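Side-chain contacts in putative cytoplasmic protein (Salmonella typhimurium LT2, PDB 2Q02), which is of unknown function but binds zinc in a xylose isomerase-like TIM barrel and may act as an isomerase: residues G18-I21 and E22-F25; N52-Q55 and V56-A60; E120-K123 and R124-L128; A209-D212 and E213-I216; M236-R239 and G240-F244. All blocks are in the same frame, centred on the assembly; numbering follows the deposited sequence.

Contact 1: G18-I21 and E22-F25; sequences GLSI and EAFF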
loop_
_atom_site.group_PDB
_atom_site.type_symbol
_atom_site.label_atom_id
_atom_site.label_comp_id
_atom_site.label_asym_id
_atom_site.label_seq_id
_atom_site.Cartn_x
_atom_site.Cartn_y
_atom_site.Cartn_z
ATOM N N GLY A 18 -13.501 -0.241 12.205
ATOM C CA GLY A 18 -14.435 -0.744 13.198
ATOM C C GLY A 18 -14.747 -2.227 13.109
ATOM O O GLY A 18 -15.402 -2.766 13.984
ATOM N N LEU A 19 -14.285 -2.897 12.062
ATOM C CA LEU A 19 -14.624 -4.307 11.836
ATOM C C LEU A 19 -13.549 -5.269 12.316
ATOM O O LEU A 19 -12.350 -5.066 12.048
ATOM C CB LEU A 19 -14.838 -4.566 10.340
ATOM C CG LEU A 19 -16.033 -3.846 9.720
ATOM C CD1 LEU A 19 -16.105 -4.145 8.227
ATOM C CD2 LEU A 19 -17.326 -4.250 10.439
ATOM N N SER A 20 -13.983 -6.340 12.982
ATOM C CA SER A 20 -13.082 -7.428 13.315
ATOM C C SER A 20 -12.565 -8.043 12.024
ATOM O O SER A 20 -13.120 -7.815 10.951
ATOM C CB SER A 20 -13.795 -8.510 14.110
ATOM O OG SER A 20 -14.508 -9.370 13.237
ATOM N N ILE A 21 -11.521 -8.850 12.132
ATOM C CA ILE A 21 -10.939 -9.473 10.952
ATOM C C ILE A 21 -11.937 -10.366 10.209
ATOM O O ILE A 21 -11.949 -10.340 8.985
ATOM C CB ILE A 21 -9.648 -10.252 11.291
ATOM C CG1 ILE A 21 -8.551 -9.268 11.733
ATOM C CG2 ILE A 21 -9.193 -11.077 10.086
ATOM C CD1 ILE A 21 -7.226 -9.896 12.107
ATOM N N GLU A 22 -12.762 -11.141 10.924
ATOM C CA GLU A 22 -13.767 -11.993 10.242
ATOM C C GLU A 22 -14.875 -11.175 9.575
ATOM O O GLU A 22 -15.306 -11.520 8.474
ATOM C CB GLU A 22 -14.402 -13.071 11.138
ATOM C CG GLU A 22 -15.453 -13.898 10.362
ATOM C CD GLU A 22 -15.804 -15.232 11.004
ATOM O OE1 GLU A 22 -15.590 -15.376 12.226
ATOM O OE2 GLU A 22 -16.313 -16.140 10.293
ATOM N N ALA A 23 -15.332 -10.116 10.246
ATOM C CA ALA A 23 -16.314 -9.200 9.670
ATOM C C ALA A 23 -15.759 -8.515 8.417
ATOM O O ALA A 23 -16.463 -8.321 7.435
ATOM C CB ALA A 23 -16.737 -8.154 10.710
ATOM N N PHE A 24 -14.484 -8.155 8.468
ATOM C CA PHE A 24 -13.823 -7.505 7.342
ATOM C C PHE A 24 -13.693 -8.474 6.161
ATOM O O PHE A 24 -14.056 -8.141 5.034
ATOM C CB PHE A 24 -12.465 -6.937 7.771
ATOM C CG PHE A 24 -11.599 -6.524 6.632
ATOM C CD1 PHE A 24 -12.039 -5.589 5.722
ATOM C CD2 PHE A 24 -10.330 -7.066 6.472
ATOM C CE1 PHE A 24 -11.247 -5.203 4.661
ATOM C CE2 PHE A 24 -9.517 -6.675 5.410
ATOM C CZ PHE A 24 -9.987 -5.750 4.499
ATOM N N PHE A 25 -13.210 -9.682 6.439
ATOM C CA PHE A 25 -13.046 -10.721 5.415
ATOM C C PHE A 25 -14.384 -11.110 4.798
ATOM O O PHE A 25 -14.469 -11.319 3.587
ATOM C CB PHE A 25 -12.385 -11.989 6.007
ATOM C CG PHE A 25 -10.874 -11.889 6.225
ATOM C CD1 PHE A 25 -10.198 -10.670 6.222
ATOM C CD2 PHE A 25 -10.135 -13.041 6.463
ATOM C CE1 PHE A 25 -8.832 -10.613 6.427
ATOM C CE2 PHE A 25 -8.761 -12.975 6.664
ATOM C CZ PHE A 25 -8.121 -11.762 6.649
#

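Contact 2: N52-Q55 and V56-A60; sequences NYNQ and VRNLA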
loop_
_atom_site.group_PDB
_atom_site.type_symbol
_atom_site.label_atom_id
_atom_site.label_comp_id
_atom_site.label_asym_id
_atom_site.label_seq_id
_atom_site.Cartn_x
_atom_site.Cartn_y
_atom_site.Cartn_z
ATOM N N ASN A 52 -4.718 -15.674 16.755
ATOM C CA ASN A 52 -3.419 -16.264 16.422
ATOM C C ASN A 52 -3.296 -16.463 14.918
ATOM O O ASN A 52 -4.241 -16.220 14.179
ATOM C CB ASN A 52 -3.149 -17.565 17.201
ATOM C CG ASN A 52 -3.965 -18.759 16.713
ATOM O OD1 ASN A 52 -4.427 -18.810 15.577
ATOM N ND2 ASN A 52 -4.116 -19.742 17.585
ATOM N N TYR A 53 -2.128 -16.901 14.465
ATOM C CA TYR A 53 -1.854 -16.986 13.020
ATOM C C TYR A 53 -2.751 -17.981 12.280
ATOM O O TYR A 53 -3.241 -17.704 11.177
ATOM C CB TYR A 53 -0.397 -17.394 12.768
ATOM C CG TYR A 53 0.645 -16.366 13.135
ATOM C CD1 TYR A 53 0.389 -14.993 13.030
ATOM C CD2 TYR A 53 1.912 -16.770 13.556
ATOM C CE1 TYR A 53 1.355 -14.060 13.369
ATOM C CE2 TYR A 53 2.885 -15.847 13.883
ATOM C CZ TYR A 53 2.603 -14.492 13.790
ATOM O OH TYR A 53 3.575 -13.574 14.115
ATOM N N ASN A 54 -2.924 -19.142 12.891
ATOM C CA ASN A 54 -3.779 -20.199 12.369
ATOM C C ASN A 54 -5.237 -19.763 12.177
ATOM O O ASN A 54 -5.879 -20.081 11.167
ATOM C CB ASN A 54 -3.749 -21.376 13.348
ATOM C CG ASN A 54 -3.733 -22.709 12.658
ATOM O OD1 ASN A 54 -4.689 -23.481 12.736
ATOM N ND2 ASN A 54 -2.629 -22.994 11.975
ATOM N N GLN A 55 -5.754 -19.038 13.160
ATOM C CA GLN A 55 -7.104 -18.520 13.089
ATOM C C GLN A 55 -7.240 -17.618 11.860
ATOM O O GLN A 55 -8.188 -17.753 11.091
ATOM C CB GLN A 55 -7.461 -17.791 14.395
ATOM C CG GLN A 55 -7.660 -18.735 15.591
ATOM C CD GLN A 55 -7.847 -17.999 16.915
ATOM O OE1 GLN A 55 -6.923 -17.388 17.452
ATOM N NE2 GLN A 55 -9.050 -18.071 17.449
ATOM N N VAL A 56 -6.262 -16.743 11.654
ATOM C CA VAL A 56 -6.298 -15.781 10.555
ATOM C C VAL A 56 -6.157 -16.470 9.196
ATOM O O VAL A 56 -6.824 -16.094 8.233
ATOM C CB VAL A 56 -5.208 -14.711 10.732
ATOM C CG1 VAL A 56 -5.212 -13.712 9.565
ATOM C CG2 VAL A 56 -5.418 -13.971 12.030
ATOM N N ARG A 57 -5.287 -17.476 9.129
ATOM C CA ARG A 57 -5.142 -18.306 7.928
ATOM C C ARG A 57 -6.446 -18.990 7.564
ATOM O O ARG A 57 -6.861 -18.957 6.409
ATOM C CB ARG A 57 -4.103 -19.412 8.135
ATOM C CG ARG A 57 -2.657 -19.056 7.838
ATOM C CD ARG A 57 -1.857 -20.341 7.649
ATOM N NE ARG A 57 -0.418 -20.138 7.829
ATOM C CZ ARG A 57 0.521 -20.190 6.871
ATOM N NH1 ARG A 57 0.227 -20.461 5.598
ATOM N NH2 ARG A 57 1.789 -19.974 7.202
ATOM N N ASN A 58 -7.078 -19.619 8.555
ATOM C CA ASN A 58 -8.360 -20.310 8.349
ATOM C C ASN A 58 -9.473 -19.384 7.889
ATOM O O ASN A 58 -10.292 -19.781 7.058
ATOM C CB ASN A 58 -8.808 -21.036 9.619
ATOM C CG ASN A 58 -7.873 -22.173 10.000
ATOM O OD1 ASN A 58 -6.824 -22.373 9.383
ATOM N ND2 ASN A 58 -8.245 -22.920 11.025
ATOM N N LEU A 59 -9.494 -18.163 8.433
ATOM C CA LEU A 59 -10.452 -17.137 8.022
ATOM C C LEU A 59 -10.238 -16.751 6.560
ATOM O O LEU A 59 -11.175 -16.760 5.753
ATOM C CB LEU A 59 -10.349 -15.903 8.932
ATOM C CG LEU A 59 -10.902 -16.065 10.359
ATOM C CD1 LEU A 59 -10.698 -14.794 11.158
ATOM C CD2 LEU A 59 -12.369 -16.445 10.361
ATOM N N ALA A 60 -8.999 -16.443 6.210
ATOM C CA ALA A 60 -8.673 -16.081 4.834
ATOM C C ALA A 60 -9.101 -17.165 3.869
ATOM O O ALA A 60 -9.665 -16.880 2.822
ATOM C CB ALA A 60 -7.202 -15.825 4.697
#

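Contact 3: E120-K123 and R124-L128; sequences EAIK and RLSDL. With ZN (zinc ion), chain F.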
loop_
_atom_site.group_PDB
_atom_site.type_symbol
_atom_site.label_atom_id
_atom_site.label_comp_id
_atom_site.label_asym_id
_atom_site.label_seq_id
_atom_site.Cartn_x
_atom_site.Cartn_y
_atom_site.Cartn_z
ATOM N N GLU A 120 22.185 0.333 1.259
ATOM C CA GLU A 120 22.595 -0.606 2.291
ATOM C C GLU A 120 21.397 -1.211 3.037
ATOM O O GLU A 120 21.363 -2.407 3.318
ATOM C CB GLU A 120 23.553 -0.010 3.330
ATOM C CG GLU A 120 24.356 -1.092 4.079
ATOM C CD GLU A 120 25.204 -1.980 3.122
ATOM O OE1 GLU A 120 25.636 -1.465 2.049
ATOM O OE2 GLU A 120 25.437 -3.182 3.427
ATOM N N ALA A 121 20.408 -0.398 3.359
ATOM C CA ALA A 121 19.212 -0.917 4.039
ATOM C C ALA A 121 18.420 -1.910 3.169
ATOM O O ALA A 121 17.906 -2.920 3.650
ATOM C CB ALA A 121 18.295 0.232 4.501
ATOM N N ILE A 122 18.312 -1.615 1.882
ATOM C CA ILE A 122 17.621 -2.500 0.958
ATOM C C ILE A 122 18.362 -3.830 0.861
ATOM O O ILE A 122 17.709 -4.888 0.880
ATOM C CB ILE A 122 17.410 -1.871 -0.442
ATOM C CG1 ILE A 122 16.421 -0.708 -0.367
ATOM C CG2 ILE A 122 16.859 -2.886 -1.431
ATOM C CD1 ILE A 122 16.437 0.165 -1.609
ATOM N N LYS A 123 19.697 -3.793 0.770
ATOM C CA LYS A 123 20.510 -5.028 0.710
ATOM C C LYS A 123 20.276 -5.908 1.925
ATOM O O LYS A 123 20.010 -7.101 1.790
ATOM C CB LYS A 123 22.022 -4.730 0.600
ATOM C CG LYS A 123 22.500 -4.263 -0.791
ATOM C CD LYS A 123 24.005 -3.917 -0.782
ATOM C CE LYS A 123 24.566 -3.625 -2.198
ATOM N NZ LYS A 123 25.791 -2.737 -2.218
ATOM N N ARG A 124 20.412 -5.314 3.111
ATOM C CA ARG A 124 20.238 -6.031 4.378
ATOM C C ARG A 124 18.825 -6.597 4.534
ATOM O O ARG A 124 18.634 -7.735 4.973
ATOM C CB ARG A 124 20.532 -5.104 5.567
ATOM C CG ARG A 124 20.324 -5.817 6.917
ATOM C CD ARG A 124 20.913 -5.070 8.106
ATOM N NE ARG A 124 20.882 -5.917 9.300
ATOM C CZ ARG A 124 20.986 -5.481 10.558
ATOM N NH1 ARG A 124 21.099 -4.175 10.829
ATOM N NH2 ARG A 124 20.944 -6.360 11.563
ATOM N N LEU A 125 17.833 -5.782 4.208
ATOM C CA LEU A 125 16.451 -6.214 4.285
ATOM C C LEU A 125 16.123 -7.255 3.233
ATOM O O LEU A 125 15.279 -8.092 3.472
ATOM C CB LEU A 125 15.472 -5.030 4.158
ATOM C CG LEU A 125 15.400 -4.075 5.360
ATOM C CD1 LEU A 125 14.764 -2.757 4.972
ATOM C CD2 LEU A 125 14.656 -4.689 6.523
ATOM N N SER A 126 16.764 -7.213 2.072
ATOM C CA SER A 126 16.505 -8.222 1.037
ATOM C C SER A 126 16.953 -9.606 1.521
ATOM O O SER A 126 16.206 -10.592 1.445
ATOM C CB SER A 126 17.149 -7.841 -0.291
ATOM O OG SER A 126 16.442 -6.731 -0.832
ATOM N N ASP A 127 18.165 -9.651 2.063
ATOM C CA ASP A 127 18.695 -10.865 2.696
ATOM C C ASP A 127 17.792 -11.370 3.828
ATOM O O ASP A 127 17.499 -12.561 3.915
ATOM C CB ASP A 127 20.089 -10.597 3.251
ATOM C CG ASP A 127 21.090 -10.379 2.169
ATOM O OD1 ASP A 127 20.694 -10.589 1.006
ATOM O OD2 ASP A 127 22.258 -9.999 2.476
ATOM N N LEU A 128 17.360 -10.461 4.694
ATOM C CA LEU A 128 16.510 -10.823 5.826
ATOM C C LEU A 128 15.126 -11.359 5.411
ATOM O O LEU A 128 14.632 -12.344 5.966
ATOM C CB LEU A 128 16.324 -9.603 6.744
ATOM C CG LEU A 128 15.501 -9.854 8.015
ATOM C CD1 LEU A 128 16.236 -10.816 8.955
ATOM C CD2 LEU A 128 15.146 -8.573 8.721
HETATM ZN ZN ZN F . 23.545 -9.220 1.054
#

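Contact 4: A209-D212 and E213-I216; sequences ALAD and EQRI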
loop_
_atom_site.group_PDB
_atom_site.type_symbol
_atom_site.label_atom_id
_atom_site.label_comp_id
_atom_site.label_asym_id
_atom_site.label_seq_id
_atom_site.Cartn_x
_atom_site.Cartn_y
_atom_site.Cartn_z
ATOM N N ALA A 209 0.139 21.056 1.718
ATOM C CA ALA A 209 -0.467 20.915 3.056
ATOM C C ALA A 209 -1.260 19.619 3.293
ATOM O O ALA A 209 -1.724 19.361 4.425
ATOM C CB ALA A 209 -1.353 22.125 3.351
ATOM N N LEU A 210 -1.413 18.807 2.244
ATOM C CA LEU A 210 -2.231 17.585 2.314
ATOM C C LEU A 210 -1.582 16.549 3.222
ATOM O O LEU A 210 -0.355 16.457 3.278
ATOM C CB LEU A 210 -2.440 16.985 0.921
ATOM C CG LEU A 210 -3.424 17.694 -0.011
ATOM C CD1 LEU A 210 -3.332 17.118 -1.396
ATOM C CD2 LEU A 210 -4.859 17.590 0.513
ATOM N N ALA A 211 -2.418 15.807 3.950
ATOM C CA ALA A 211 -1.993 14.703 4.834
ATOM C C ALA A 211 -2.935 13.504 4.657
ATOM O O ALA A 211 -3.967 13.613 3.997
ATOM C CB ALA A 211 -1.968 15.148 6.299
ATOM N N ASP A 212 -2.568 12.368 5.238
ATOM C CA ASP A 212 -3.358 11.138 5.132
ATOM C C ASP A 212 -4.813 11.283 5.600
ATOM O O ASP A 212 -5.697 10.599 5.074
ATOM C CB ASP A 212 -2.688 9.995 5.894
ATOM C CG ASP A 212 -1.394 9.536 5.241
ATOM O OD1 ASP A 212 -1.218 9.734 4.031
ATOM O OD2 ASP A 212 -0.536 8.980 5.941
ATOM N N GLU A 213 -5.066 12.180 6.548
ATOM C CA GLU A 213 -6.432 12.434 7.044
ATOM C C GLU A 213 -7.454 12.862 5.946
ATOM O O GLU A 213 -8.657 12.724 6.136
ATOM C CB GLU A 213 -6.372 13.479 8.182
ATOM C CG GLU A 213 -7.690 14.104 8.622
ATOM C CD GLU A 213 -8.744 13.092 9.049
ATOM O OE1 GLU A 213 -8.347 11.982 9.460
ATOM O OE2 GLU A 213 -9.967 13.414 8.981
ATOM N N GLN A 214 -6.966 13.387 4.820
ATOM C CA GLN A 214 -7.829 13.807 3.707
ATOM C C GLN A 214 -8.119 12.667 2.733
ATOM O O GLN A 214 -8.883 12.838 1.789
ATOM C CB GLN A 214 -7.188 14.958 2.925
ATOM C CG GLN A 214 -7.219 16.318 3.617
ATOM C CD GLN A 214 -6.163 16.466 4.705
ATOM O OE1 GLN A 214 -4.968 16.383 4.449
ATOM N NE2 GLN A 214 -6.608 16.684 5.919
ATOM N N ARG A 215 -7.511 11.511 2.951
ATOM C CA ARG A 215 -7.591 10.437 1.984
ATOM C C ARG A 215 -8.846 9.621 2.222
ATOM O O ARG A 215 -8.956 8.892 3.220
ATOM C CB ARG A 215 -6.340 9.553 2.025
ATOM C CG ARG A 215 -5.095 10.241 1.493
ATOM C CD ARG A 215 -3.876 9.455 1.791
ATOM N NE ARG A 215 -3.876 8.194 1.076
ATOM C CZ ARG A 215 -2.890 7.298 1.124
ATOM N NH1 ARG A 215 -1.793 7.517 1.860
ATOM N NH2 ARG A 215 -3.005 6.170 0.432
ATOM N N ILE A 216 -9.784 9.762 1.291
ATOM C CA ILE A 216 -11.043 9.019 1.313
ATOM C C ILE A 216 -11.093 8.053 0.106
ATOM O O ILE A 216 -10.091 7.453 -0.239
ATOM C CB ILE A 216 -12.252 9.984 1.411
ATOM C CG1 ILE A 216 -12.358 10.923 0.191
ATOM C CG2 ILE A 216 -12.121 10.794 2.671
ATOM C CD1 ILE A 216 -13.506 11.929 0.295
#

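Contact 5: M236-R239 and G240-F244; sequences MGYR and GIYAF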
loop_
_atom_site.group_PDB
_atom_site.type_symbol
_atom_site.label_atom_id
_atom_site.label_comp_id
_atom_site.label_asym_id
_atom_site.label_seq_id
_atom_site.Cartn_x
_atom_site.Cartn_y
_atom_site.Cartn_z
HETATM N N MSE A 236 0.550 1.812 -20.224
HETATM C CA MSE A 236 1.967 1.427 -20.176
HETATM C C MSE A 236 2.186 -0.053 -19.813
HETATM O O MSE A 236 3.332 -0.506 -19.708
HETATM C CB MSE A 236 2.716 2.309 -19.199
HETATM C CG MSE A 236 2.791 3.798 -19.552
HETATM SE SE MSE A 236 3.547 4.750 -17.963
HETATM C CE MSE A 236 5.275 3.852 -17.850
ATOM N N GLY A 237 1.091 -0.790 -19.621
ATOM C CA GLY A 237 1.117 -2.253 -19.562
ATOM C C GLY A 237 1.013 -2.874 -18.180
ATOM O O GLY A 237 1.282 -4.053 -18.026
ATOM N N TYR A 238 0.613 -2.105 -17.171
ATOM C CA TYR A 238 0.492 -2.653 -15.809
ATOM C C TYR A 238 -0.661 -3.645 -15.723
ATOM O O TYR A 238 -1.797 -3.277 -16.019
ATOM C CB TYR A 238 0.260 -1.534 -14.786
ATOM C CG TYR A 238 0.180 -1.993 -13.341
ATOM C CD1 TYR A 238 1.308 -2.440 -12.668
ATOM C CD2 TYR A 238 -1.013 -1.931 -12.632
ATOM C CE1 TYR A 238 1.250 -2.835 -11.308
ATOM C CE2 TYR A 238 -1.086 -2.317 -11.279
ATOM C CZ TYR A 238 0.044 -2.772 -10.625
ATOM O OH TYR A 238 -0.028 -3.172 -9.307
ATOM N N ARG A 239 -0.360 -4.872 -15.288
ATOM C CA ARG A 239 -1.359 -5.918 -15.045
ATOM C C ARG A 239 -1.420 -6.332 -13.576
ATOM O O ARG A 239 -1.943 -7.402 -13.264
ATOM C CB ARG A 239 -1.024 -7.164 -15.881
ATOM C CG ARG A 239 -1.095 -6.949 -17.375
ATOM C CD ARG A 239 -2.547 -6.795 -17.844
ATOM N NE ARG A 239 -2.612 -6.120 -19.141
ATOM C CZ ARG A 239 -2.828 -4.813 -19.329
ATOM N NH1 ARG A 239 -3.032 -3.990 -18.304
ATOM N NH2 ARG A 239 -2.853 -4.326 -20.572
ATOM N N GLY A 240 -0.893 -5.491 -12.681
ATOM C CA GLY A 240 -0.784 -5.826 -11.266
ATOM C C GLY A 240 -2.004 -5.421 -10.475
ATOM O O GLY A 240 -3.026 -5.107 -11.035
ATOM N N ILE A 241 -1.883 -5.414 -9.162
ATOM C CA ILE A 241 -3.025 -5.241 -8.273
ATOM C C ILE A 241 -3.265 -3.755 -7.933
ATOM O O ILE A 241 -2.319 -2.976 -7.699
ATOM C CB ILE A 241 -2.822 -6.062 -6.966
ATOM C CG1 ILE A 241 -2.750 -7.569 -7.298
ATOM C CG2 ILE A 241 -3.931 -5.775 -5.960
ATOM C CD1 ILE A 241 -2.285 -8.461 -6.152
ATOM N N TYR A 242 -4.540 -3.375 -7.933
ATOM C CA TYR A 242 -4.978 -2.101 -7.415
ATOM C C TYR A 242 -5.664 -2.371 -6.077
ATOM O O TYR A 242 -6.630 -3.140 -5.992
ATOM C CB TYR A 242 -5.957 -1.446 -8.392
ATOM C CG TYR A 242 -5.340 -1.011 -9.713
ATOM C CD1 TYR A 242 -4.521 0.117 -9.777
ATOM C CD2 TYR A 242 -5.598 -1.713 -10.906
ATOM C CE1 TYR A 242 -3.959 0.528 -10.962
ATOM C CE2 TYR A 242 -5.039 -1.300 -12.122
ATOM C CZ TYR A 242 -4.214 -0.177 -12.126
ATOM O OH TYR A 242 -3.645 0.272 -13.287
ATOM N N ALA A 243 -5.148 -1.724 -5.037
ATOM C CA ALA A 243 -5.633 -1.867 -3.665
ATOM C C ALA A 243 -6.105 -0.524 -3.196
ATOM O O ALA A 243 -5.383 0.451 -3.343
ATOM C CB ALA A 243 -4.518 -2.363 -2.742
ATOM N N PHE A 244 -7.305 -0.490 -2.614
ATOM C CA PHE A 244 -7.916 0.728 -2.105
ATOM C C PHE A 244 -7.452 0.960 -0.666
ATOM O O PHE A 244 -7.610 0.074 0.177
ATOM C CB PHE A 244 -9.450 0.637 -2.190
ATOM C CG PHE A 244 -9.977 0.721 -3.600
ATOM C CD1 PHE A 244 -9.969 1.929 -4.286
ATOM C CD2 PHE A 244 -10.462 -0.411 -4.252
ATOM C CE1 PHE A 244 -10.439 2.010 -5.600
ATOM C CE2 PHE A 244 -10.962 -0.336 -5.568
ATOM C CZ PHE A 244 -10.940 0.872 -6.242
#

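Contact 1: G18-I21 and E22-F25
Ser-20 O accepts the amide of Phe-24 (Phe-24 N to Ser-20 O 2.9 Å), while the side chain of the same serine closes the start of the helix. Its hydroxyl turns back over the first turn and takes the N-H of Ala-23 in an almost straight bond, Ser-20 OG to Ala-23 N 3.2 Å at 171°. What brings it there is the first torsion, 82°, which sets OG between the backbone N and the carbonyl carbon. Ser-20 is thus the N-cap, its oxygen meeting an amide that has no carbonyl of an earlier helical turn to pair with. One residue on, Ile-21 O receives Phe-25 N at 2.9 Å, and the two side chains run alongside each other. The CG2 branch of Ile-21 lies over one face of the Phe-25 ring, 3.7 Å from its centroid, a CH-pi contact. Leu-19 packs against the first turn: its CD2 methyl rests 4.0 Å from Ala-23 CB, and its CB meets Phe-24 CB at 4.2 Å. The cap thereby opens helix 21-30 of the TIM barrel. Beyond it, Phe-25 is wedged between strand 35-39 and helix 53-62, Phe-24 packs on Val-36 of that strand, Glu-22 OE2 bonds to Tyr-63 OH, and Leu-19 reaches Glu-256 and Ile-259 of helix 256-271.

Contact 2: N52-Q55 and V56-A60
Asn-54 and Asn-58, one helical turn apart, set their side-chain amides at a slant to each other, the planes 63° apart and Asn-54 OD1 4.0 Å from Asn-58 ND2. That distance is contact rather than bonding; what joins the two residues is the backbone, through Asn-58 N to Asn-54 O at 2.9 Å. The Asn-58 side chain folds back over this carbonyl, its CG anti to its own carbonyl carbon (chi1 -65°) and 3.1 Å from Asn-54 O; which way round its amide is turned remains doubtful. Upstream, Asn-52 and Gln-55 exchange bonds as a capping box. Gln-55 N meets Asn-52 OD1 at 2.8 Å, nearly in line with the side-chain C=O, and Asn-52 N donates in turn to Gln-55 OE1 at 2.9 Å, this donor tilted from the amide plane. Val-56, Arg-57 and Leu-59 lean on carbonyls of the preceding turn: Val-56 CG2 lies 3.3 Å from Asn-52 O, and Leu-59 CG approaches Gln-55 O equally closely. The Tyr-53 hydroxyl is bonded to Asp-93 of helix 81-97. The chemistry is that of an amphipathic N-terminal half of helix 53-62: amide side chains satisfy N-terminal backbone groups on the exposed flank, whereas Val-56 and Ala-60 are buried, and the helix-start N-H groups gain acceptors without any charged residue in the box.

Contact 3: E120-K123 and R124-L128
Arg-124, which opens the second half of this helical stretch, donates its N to Glu-120 O at 3.1 Å and has CB 3.6 Å from the same oxygen. Its CG is anti to the backbone N (chi1 179°) and the chain runs extended, carrying the guanidinium off to a salt bridge with Glu-81. Leu-125 follows, its N bonded to Ala-121 O at 2.9 Å; CG, at 3.2 Å, and the CD1 branch pack against that oxygen. Ser-126 gives the contact its distinctive feature. Both its backbone N and its OG donate to Ile-122 O, each at 2.8 Å, and they arrive from opposite faces of the carbonyl plane, the hydroxyl lying 38° out of it. Ile-122 CG2 also passes 3.9 Å from Ser-126 OG, which has a further hydrogen-bond partner in Ser-163 OG. Next, Asp-127 N bonds to Lys-123 O, while its carboxylate binds a zinc ion through OD2 at 2.1 Å. This zinc is distinct from the one held by Glu-139, Asp-170, His-197 and Glu-245. The stretch belongs to helix 115-130, the link between parallel strands 101-104 and 135-138 in a beta-alpha-beta unit of the barrel. Ile-122 packs toward helix 151-161, and Arg-124, Leu-125 and Leu-128 toward helix 81-97.

Contact 4: A209-D212 and E213-I216
The backbone of Ala-211 to Arg-215 winds through a short 3-10 turn, in which Gln-214 N meets Ala-211 O at 3.1 Å and Arg-215 N meets Asp-212 O at 2.9 Å. Gln-214 folds its side chain back on this turn: the bend at chi2 (78°) brings OE1 to Ala-211 N at 2.7 Å, nearly in line with the amide C=O. Along the same chain, Gln-214 CG touches Leu-210 CD2 at 4.1 Å, where the two side chains pass at a slant. Asp-212 and Arg-215 run side by side and point the same way. Their salt bridge joins Asp-212 OD1 to Arg-215 NH1 at 3.2 Å; the oxygen sits at the guanidinium edge, close to its plane, whereas the nitrogen approaches from above the carboxylate, whose plane is turned 66° from that of the guanidinium. This loop follows strand 193-198 of the TIM barrel and borders the zinc site, and Arg-215 belongs to the second shell of the metal: its NH2 bonds to Glu-245 OE1 and Asp-170 OD2, two oxygens of zinc-binding side chains, and its NE to Ser-199, bonds that together fix the rotation of the guanidinium. An unidentified ligand, probably from the crystallisation liquor, lies beside the pair, hydrogen-bonded to Asp-212 OD2 and weakly to Arg-215 NH1. Glu-213 turns another way, OE1 accepting from Ser-249 N.

Contact 5: M236-R239 and G240-F244
This is a buried aromatic contact in the turn leading from helix 226-235 into strand 242-244, the last strand of the TIM barrel. The helix ends in a Schellman motif at Gly-237, whose positive phi (103°) turns the chain away from the helix. Tyr-238 then lays its ring against the segment that follows. One ring face receives Gly-240, whose CA lies 3.6 Å from the ring centroid in a CH-pi contact, while the N of Gly-240 stands above the ring centre. A different part of the ring meets Tyr-242: the edge of Tyr-238 is directed at the face of Tyr-242, a T-shaped pair with centroids 5.3 Å apart and planes at 71°. The two side chains slide past each other in opposite directions, bringing Tyr-238 CD2 to 3.5 Å from Tyr-242 OH. That hydroxyl is bonded to Glu-234 on the preceding helix, which also forms a salt bridge with Arg-239. Leu-233 and Val-196 flank both tyrosines. A trans first torsion (chi1 -178°) carries the Tyr-238 ring forward along the chain, and its OH donates to Ile-241 O at 2.8 Å from above the carbonyl plane.

How the contacts relate
Contacts 1 and 2 lie at the starts of successive helices, 21-30 and 53-62, and touch directly: Phe-25 CE2 comes 3.5 Å from Ala-60 N. A serine caps the partly buried first, a capping box of amides the more exposed second. Contact 3 lies mid-helix, about 29 Å from contact 2 between centres, and instead doubles the donors on one carbonyl. Contact 5 is the buried member and relies on aromatic faces and edges where a helix gives way to a strand. A salt bridge between the two segments occurs in contact 4, whose arginine binds zinc-ligand carboxylates from the second shell; the zinc in contact 3 is held on an outer helix.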